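Local coordinates for putative polysaccharide binding proteins (DUF1812) (Bacteroides thetaiotaomicron VPI-5482, PDB 3GF8), which probably serves as an outer-membrane lipoprotein of the FimB/Mfa2 family in the assembly or attachment of fimbriae, and may bind polysaccharide, at residues A[48-51]-A[52-55]; A[93-96]-A[97-101]; A[256-259]-A[260-264]. All blocks are in the same frame, centred on the assembly; numbering follows the deposited sequence.

How the contacts relate
Contacts 1 and 2 touch, with centres about 7 Å apart. The start of strand 50-57 lies against the loop 93-101. Y50 N is 2.8 Å from S99 O, and Y50 O is 2.9 Å from G97 N. Both pairs are probable hydrogen bonds, so the loop pairs with Y50 much as a neighbouring strand would. The aromatic ring also meets L94, with Y50 CD2 3.5 Å from L94 CB. Contact 3 is the short helix 257-263, nearer the middle of the chain. Its centre lies about 30 Å from that of contact 1 and 32 Å from that of contact 2, and it touches neither.

Contact 1. Residues A[48-51]-A[52-55]; sequences GKYL and FKQA
The hydroxyl oxygen OH of Y50 rests against K53, 3.1 Å from the backbone N of K53. The angle there is too poor for a hydrogen bond. The same oxygen meets the aliphatic part of the lysine, with Y50 OH 3.2 Å from K53 CG. Y50 CG is anti to the backbone N (chi1 180°), and this lays the ring along the strand. One ring face covers the backbone of F52, whose N lies 3.8 Å above the plane, over the ring centre. Y50 CZ is 3.5 Å from F52 C. L51 and F52 both face V43 on the paired strand 38-44. This is a classic beta bulge in the hairpin 38-57. F52 CG sits between its own backbone N and carbonyl carbon (chi1 60°), which brings the ring atom CD2 to 3.8 Å from L51 CB. Beyond this pair the phenylalanine packs on V70 and L72. Replacing Y50 by an alanine removes the ring face over the F52 peptide, and would probably leave the K53 methylenes without the hydroxyl they rest against and take a neighbour from Y42. The charged end of K53 turns to E40 in a salt bridge. The tie between Y50 and K53 is therefore packing against the methylene chain, and the charge is met across the hairpin.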
loop_
_atom_site.group_PDB
_atom_site.type_symbol
_atom_site.label_atom_id
_atom_site.label_comp_id
_atom_site.label_asym_id
_atom_site.label_seq_id
_atom_site.Cartn_x
_atom_site.Cartn_y
_atom_site.Cartn_z
ATOM N N GLY A 48 -24.117 14.001 -0.687
ATOM C CA GLY A 48 -23.207 12.892 -1.039
ATOM C C GLY A 48 -23.091 12.593 -2.538
ATOM O O GLY A 48 -22.451 11.615 -2.939
ATOM N N LYS A 49 -23.699 13.447 -3.355
ATOM C CA LYS A 49 -23.617 13.369 -4.811
ATOM C C LYS A 49 -22.331 14.024 -5.316
ATOM O O LYS A 49 -21.943 15.089 -4.883
ATOM C CB LYS A 49 -24.804 14.068 -5.481
ATOM C CG LYS A 49 -26.180 13.527 -5.093
ATOM C CD LYS A 49 -26.498 12.230 -5.798
ATOM C CE LYS A 49 -27.914 11.789 -5.505
ATOM N NZ LYS A 49 -28.235 10.644 -6.382
ATOM N N TYR A 50 -21.711 13.357 -6.262
ATOM C CA TYR A 50 -20.493 13.798 -6.885
ATOM C C TYR A 50 -20.679 15.114 -7.585
ATOM O O TYR A 50 -21.657 15.311 -8.286
ATOM C CB TYR A 50 -20.104 12.757 -7.923
ATOM C CG TYR A 50 -18.868 13.008 -8.699
ATOM C CD1 TYR A 50 -17.634 12.970 -8.090
ATOM C CD2 TYR A 50 -18.920 13.212 -10.085
ATOM C CE1 TYR A 50 -16.482 13.139 -8.831
ATOM C CE2 TYR A 50 -17.783 13.382 -10.822
ATOM C CZ TYR A 50 -16.556 13.335 -10.182
ATOM O OH TYR A 50 -15.393 13.479 -10.892
ATOM N N LEU A 51 -19.705 15.988 -7.410
ATOM C CA LEU A 51 -19.685 17.276 -8.091
ATOM C C LEU A 51 -18.599 17.301 -9.159
ATOM O O LEU A 51 -18.867 17.640 -10.306
ATOM C CB LEU A 51 -19.471 18.393 -7.071
ATOM C CG LEU A 51 -20.704 18.613 -6.173
ATOM C CD1 LEU A 51 -20.453 19.606 -5.005
ATOM C CD2 LEU A 51 -21.805 19.130 -7.030
ATOM N N PHE A 52 -17.376 16.945 -8.772
ATOM C CA PHE A 52 -16.267 16.915 -9.719
ATOM C C PHE A 52 -15.027 16.338 -9.090
ATOM O O PHE A 52 -14.961 16.165 -7.859
ATOM C CB PHE A 52 -15.934 18.317 -10.252
ATOM C CG PHE A 52 -15.534 19.308 -9.195
ATOM C CD1 PHE A 52 -14.212 19.430 -8.791
ATOM C CD2 PHE A 52 -16.475 20.177 -8.649
ATOM C CE1 PHE A 52 -13.841 20.380 -7.841
ATOM C CE2 PHE A 52 -16.102 21.127 -7.701
ATOM C CZ PHE A 52 -14.793 21.220 -7.291
ATOM N N LYS A 53 -14.036 16.078 -9.930
ATOM C CA LYS A 53 -12.704 15.753 -9.412
ATOM C C LYS A 53 -11.738 16.760 -9.964
ATOM O O LYS A 53 -12.070 17.457 -10.919
ATOM C CB LYS A 53 -12.283 14.316 -9.738
ATOM C CG LYS A 53 -12.203 13.952 -11.221
ATOM C CD LYS A 53 -11.967 12.464 -11.373
ATOM C CE LYS A 53 -11.687 12.025 -12.816
ATOM N NZ LYS A 53 -10.415 12.630 -13.277
ATOM N N GLN A 54 -10.565 16.871 -9.337
ATOM C CA GLN A 54 -9.550 17.820 -9.755
ATOM C C GLN A 54 -8.178 17.194 -9.509
ATOM O O GLN A 54 -7.875 16.759 -8.385
ATOM C CB GLN A 54 -9.713 19.125 -8.996
ATOM C CG GLN A 54 -8.650 20.173 -9.222
ATOM C CD GLN A 54 -9.063 21.551 -8.650
ATOM O OE1 GLN A 54 -10.229 21.785 -8.332
ATOM N NE2 GLN A 54 -8.109 22.461 -8.544
ATOM N N ALA A 55 -7.381 17.164 -10.574
ATOM C CA ALA A 55 -6.102 16.477 -10.618
ATOM C C ALA A 55 -5.003 17.487 -10.828
ATOM O O ALA A 55 -5.116 18.400 -11.632
ATOM C CB ALA A 55 -6.075 15.433 -11.759
#

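Contact 2. Residues A[93-96]-A[97-101]; sequences SLTP and GVSTL
The carbonyl oxygen of T95 accepts two backbone bonds, from S99 N at 2.9 Å and from V98 N at 3.1 Å. The S99 donor lies in the carbonyl plane. The V98 donor stands 39° above it. A third bond runs the other way: T95 N gives its hydrogen to the side-chain oxygen of S99, with N to OG 2.7 Å and an almost straight line of 176°. S99 OG is anti to its own carbonyl carbon (chi1 -48°), a rotation that turns the hydroxyl back to the amide of T95. T95 to V98 form a type II beta turn, with P96 and G97 at the two corners. G97 has positive phi, and a CB there would clash with the oxygen of P96, so glycine suits the corner. The turn lies within the surface loop between strands 89-91 and 105-108. At its two ends the side chains of T95 and V98 lie side by side and point the same way, with T95 CG2 4.0 Å from V98 CB. L94 packs on the methylene of S99, CB to CB 3.7 Å, and its branch carbon L94 CD2 comes to 3.8 Å from S99 CB. L94 also reaches F44 of strand 38-44. At the end of the turn V98 O accepts from K49 NZ; beyond it T100 N bonds to the carboxylate of D103.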
loop_
_atom_site.group_PDB
_atom_site.type_symbol
_atom_site.label_atom_id
_atom_site.label_comp_id
_atom_site.label_asym_id
_atom_site.label_seq_id
_atom_site.Cartn_x
_atom_site.Cartn_y
_atom_site.Cartn_z
ATOM N N SER A 93 -15.405 6.067 -13.181
ATOM C CA SER A 93 -15.824 7.432 -13.554
ATOM C C SER A 93 -17.222 7.719 -13.158
ATOM O O SER A 93 -18.162 6.991 -13.523
ATOM C CB SER A 93 -15.764 7.674 -15.052
ATOM O OG SER A 93 -14.529 7.277 -15.497
ATOM N N LEU A 94 -17.355 8.839 -12.477
ATOM C CA LEU A 94 -18.597 9.210 -11.818
ATOM C C LEU A 94 -19.334 10.246 -12.658
ATOM O O LEU A 94 -18.746 10.970 -13.465
ATOM C CB LEU A 94 -18.282 9.759 -10.413
ATOM C CG LEU A 94 -17.688 8.779 -9.381
ATOM C CD1 LEU A 94 -17.775 9.390 -7.992
ATOM C CD2 LEU A 94 -18.295 7.374 -9.362
ATOM N N THR A 95 -20.625 10.337 -12.452
ATOM C CA THR A 95 -21.424 11.334 -13.161
ATOM C C THR A 95 -21.877 12.426 -12.190
ATOM O O THR A 95 -22.507 12.120 -11.170
ATOM C CB THR A 95 -22.613 10.687 -13.877
ATOM O OG1 THR A 95 -22.112 9.742 -14.841
ATOM C CG2 THR A 95 -23.454 11.751 -14.575
ATOM N N PRO A 96 -21.518 13.685 -12.479
ATOM C CA PRO A 96 -21.948 14.812 -11.639
ATOM C C PRO A 96 -23.469 14.812 -11.413
ATOM O O PRO A 96 -24.245 14.650 -12.356
ATOM C CB PRO A 96 -21.495 16.051 -12.428
ATOM C CG PRO A 96 -20.288 15.568 -13.180
ATOM C CD PRO A 96 -20.620 14.124 -13.557
ATOM N N GLY A 97 -23.867 14.903 -10.146
ATOM C CA GLY A 97 -25.268 15.026 -9.779
ATOM C C GLY A 97 -26.007 13.716 -9.739
ATOM O O GLY A 97 -27.198 13.694 -9.392
ATOM N N VAL A 98 -25.318 12.628 -10.093
ATOM C CA VAL A 98 -25.943 11.306 -10.187
ATOM C C VAL A 98 -25.184 10.334 -9.266
ATOM O O VAL A 98 -25.779 9.762 -8.350
ATOM C CB VAL A 98 -26.046 10.831 -11.655
ATOM C CG1 VAL A 98 -26.612 9.405 -11.736
ATOM C CG2 VAL A 98 -26.952 11.815 -12.486
ATOM N N SER A 99 -23.871 10.219 -9.437
ATOM C CA SER A 99 -23.082 9.279 -8.630
ATOM C C SER A 99 -22.881 9.728 -7.179
ATOM O O SER A 99 -22.982 10.889 -6.867
ATOM C CB SER A 99 -21.711 9.058 -9.290
ATOM O OG SER A 99 -21.867 8.795 -10.685
ATOM N N THR A 100 -22.580 8.780 -6.290
ATOM C CA THR A 100 -22.251 9.068 -4.896
ATOM C C THR A 100 -20.951 8.343 -4.526
ATOM O O THR A 100 -20.426 7.568 -5.349
ATOM C CB THR A 100 -23.362 8.582 -3.988
ATOM O OG1 THR A 100 -23.413 7.155 -4.044
ATOM C CG2 THR A 100 -24.717 9.151 -4.437
ATOM N N LEU A 101 -20.448 8.595 -3.308
ATOM C CA LEU A 101 -19.181 8.028 -2.818
ATOM C C LEU A 101 -19.062 6.531 -3.018
ATOM O O LEU A 101 -18.027 6.063 -3.437
ATOM C CB LEU A 101 -18.971 8.307 -1.315
ATOM C CG LEU A 101 -18.183 9.558 -0.912
ATOM C CD1 LEU A 101 -18.284 9.728 0.588
ATOM C CD2 LEU A 101 -16.717 9.481 -1.341
#

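Contact 3. Residues A[256-259]-A[260-264]; sequences STQE and YLDRQ
The short helix 257-263 begins at an N-cap serine: S256 OG accepts from E259 N at 3.2 Å, and S256 O takes the first helical bond, from Y260 N. Two polar pairs with i to i+4 spacing then line the helix. In the first, R263 and E259 form a salt bridge, with the arginine side-on. NE (3.0 Å) and NH2 (3.2 Å) of R263 both bond to the single oxygen E259 OE2, which uses its anti lone pair for NE. The carboxylate and guanidinium planes are nearly coplanar, 30° apart. E259 CG is anti to the backbone N (chi1 -177°), the start of an extended chain that carries the carboxylate along the helix beside the arginine. In the second pair Q258 folds back at chi2 (59°), and its NE2 bonds D262 OD1 at 2.9 Å from above the carboxylate plane. R216 adds a salt bridge to D262 OD1, and L217 O takes a further bond from Q258 NE2. T257 CG2 packs alongside L261 CD1 at 3.8 Å, and both side chains lean on helix 241-246, at A246 and L245.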
loop_
_atom_site.group_PDB
_atom_site.type_symbol
_atom_site.label_atom_id
_atom_site.label_comp_id
_atom_site.label_asym_id
_atom_site.label_seq_id
_atom_site.Cartn_x
_atom_site.Cartn_y
_atom_site.Cartn_z
ATOM N N SER A 256 -0.468 -0.579 17.135
ATOM C CA SER A 256 -1.336 -1.660 16.732
ATOM C C SER A 256 -0.869 -2.214 15.379
ATOM O O SER A 256 -0.218 -1.513 14.584
ATOM C CB SER A 256 -2.762 -1.145 16.589
ATOM O OG SER A 256 -2.896 -0.346 15.403
ATOM N N THR A 257 -1.222 -3.473 15.123
ATOM C CA THR A 257 -0.894 -4.113 13.870
ATOM C C THR A 257 -1.291 -3.267 12.664
ATOM O O THR A 257 -0.471 -3.051 11.776
ATOM C CB THR A 257 -1.541 -5.485 13.782
ATOM O OG1 THR A 257 -1.083 -6.251 14.891
ATOM C CG2 THR A 257 -1.187 -6.211 12.457
ATOM N N GLN A 258 -2.520 -2.758 12.623
ATOM C CA GLN A 258 -2.972 -2.032 11.424
ATOM C C GLN A 258 -2.214 -0.737 11.232
ATOM O O GLN A 258 -1.934 -0.324 10.116
ATOM C CB GLN A 258 -4.462 -1.722 11.448
ATOM C CG GLN A 258 -4.962 -1.144 10.079
ATOM C CD GLN A 258 -4.720 -2.111 8.923
ATOM O OE1 GLN A 258 -5.198 -3.228 8.958
ATOM N NE2 GLN A 258 -3.922 -1.692 7.926
ATOM N N GLU A 259 -1.886 -0.091 12.342
ATOM C CA GLU A 259 -1.169 1.143 12.286
ATOM C C GLU A 259 0.236 0.945 11.788
ATOM O O GLU A 259 0.714 1.757 10.998
ATOM C CB GLU A 259 -1.153 1.831 13.637
ATOM C CG GLU A 259 -0.453 3.182 13.557
ATOM C CD GLU A 259 -0.689 4.059 14.778
ATOM O OE1 GLU A 259 -1.349 3.590 15.758
ATOM O OE2 GLU A 259 -0.206 5.220 14.736
ATOM N N TYR A 260 0.890 -0.137 12.229
ATOM C CA TYR A 260 2.207 -0.475 11.705
ATOM C C TYR A 260 2.125 -0.811 10.211
ATOM O O TYR A 260 2.902 -0.312 9.394
ATOM C CB TYR A 260 2.796 -1.648 12.450
ATOM C CG TYR A 260 4.108 -2.119 11.888
ATOM C CD1 TYR A 260 5.178 -1.250 11.753
ATOM C CD2 TYR A 260 4.291 -3.450 11.509
ATOM C CE1 TYR A 260 6.389 -1.697 11.245
ATOM C CE2 TYR A 260 5.501 -3.906 11.038
ATOM C CZ TYR A 260 6.543 -3.020 10.896
ATOM O OH TYR A 260 7.728 -3.464 10.404
ATOM N N LEU A 261 1.162 -1.646 9.855
ATOM C CA LEU A 261 0.977 -2.014 8.449
ATOM C C LEU A 261 0.721 -0.795 7.527
ATOM O O LEU A 261 1.185 -0.759 6.372
ATOM C CB LEU A 261 -0.151 -3.025 8.313
ATOM C CG LEU A 261 0.101 -4.384 8.973
ATOM C CD1 LEU A 261 -1.138 -5.302 8.737
ATOM C CD2 LEU A 261 1.407 -4.999 8.475
ATOM N N ASP A 262 0.006 0.202 8.030
ATOM C CA ASP A 262 -0.286 1.396 7.233
ATOM C C ASP A 262 0.896 2.313 7.186
ATOM O O ASP A 262 1.228 2.874 6.112
ATOM C CB ASP A 262 -1.449 2.198 7.799
ATOM C CG ASP A 262 -2.773 1.522 7.609
ATOM O OD1 ASP A 262 -2.948 0.749 6.648
ATOM O OD2 ASP A 262 -3.654 1.774 8.439
ATOM N N ARG A 263 1.537 2.485 8.332
ATOM C CA ARG A 263 2.636 3.446 8.424
ATOM C C ARG A 263 3.896 2.998 7.715
ATOM O O ARG A 263 4.610 3.811 7.148
ATOM C CB ARG A 263 2.991 3.727 9.880
ATOM C CG ARG A 263 2.206 4.837 10.521
ATOM C CD ARG A 263 2.816 5.120 11.883
ATOM N NE ARG A 263 1.936 5.926 12.706
ATOM C CZ ARG A 263 1.867 7.251 12.677
ATOM N NH1 ARG A 263 2.643 7.985 11.872
ATOM N NH2 ARG A 263 1.010 7.853 13.489
ATOM N N GLN A 264 4.194 1.703 7.796
ATOM C CA GLN A 264 5.387 1.144 7.179
ATOM C C GLN A 264 5.047 0.643 5.791
ATOM O O GLN A 264 4.110 -0.153 5.625
ATOM C CB GLN A 264 5.914 -0.028 8.036
ATOM C CG GLN A 264 7.232 -0.654 7.541
ATOM C CD GLN A 264 8.296 0.400 7.240
ATOM O OE1 GLN A 264 8.256 1.035 6.192
ATOM N NE2 GLN A 264 9.236 0.591 8.160
#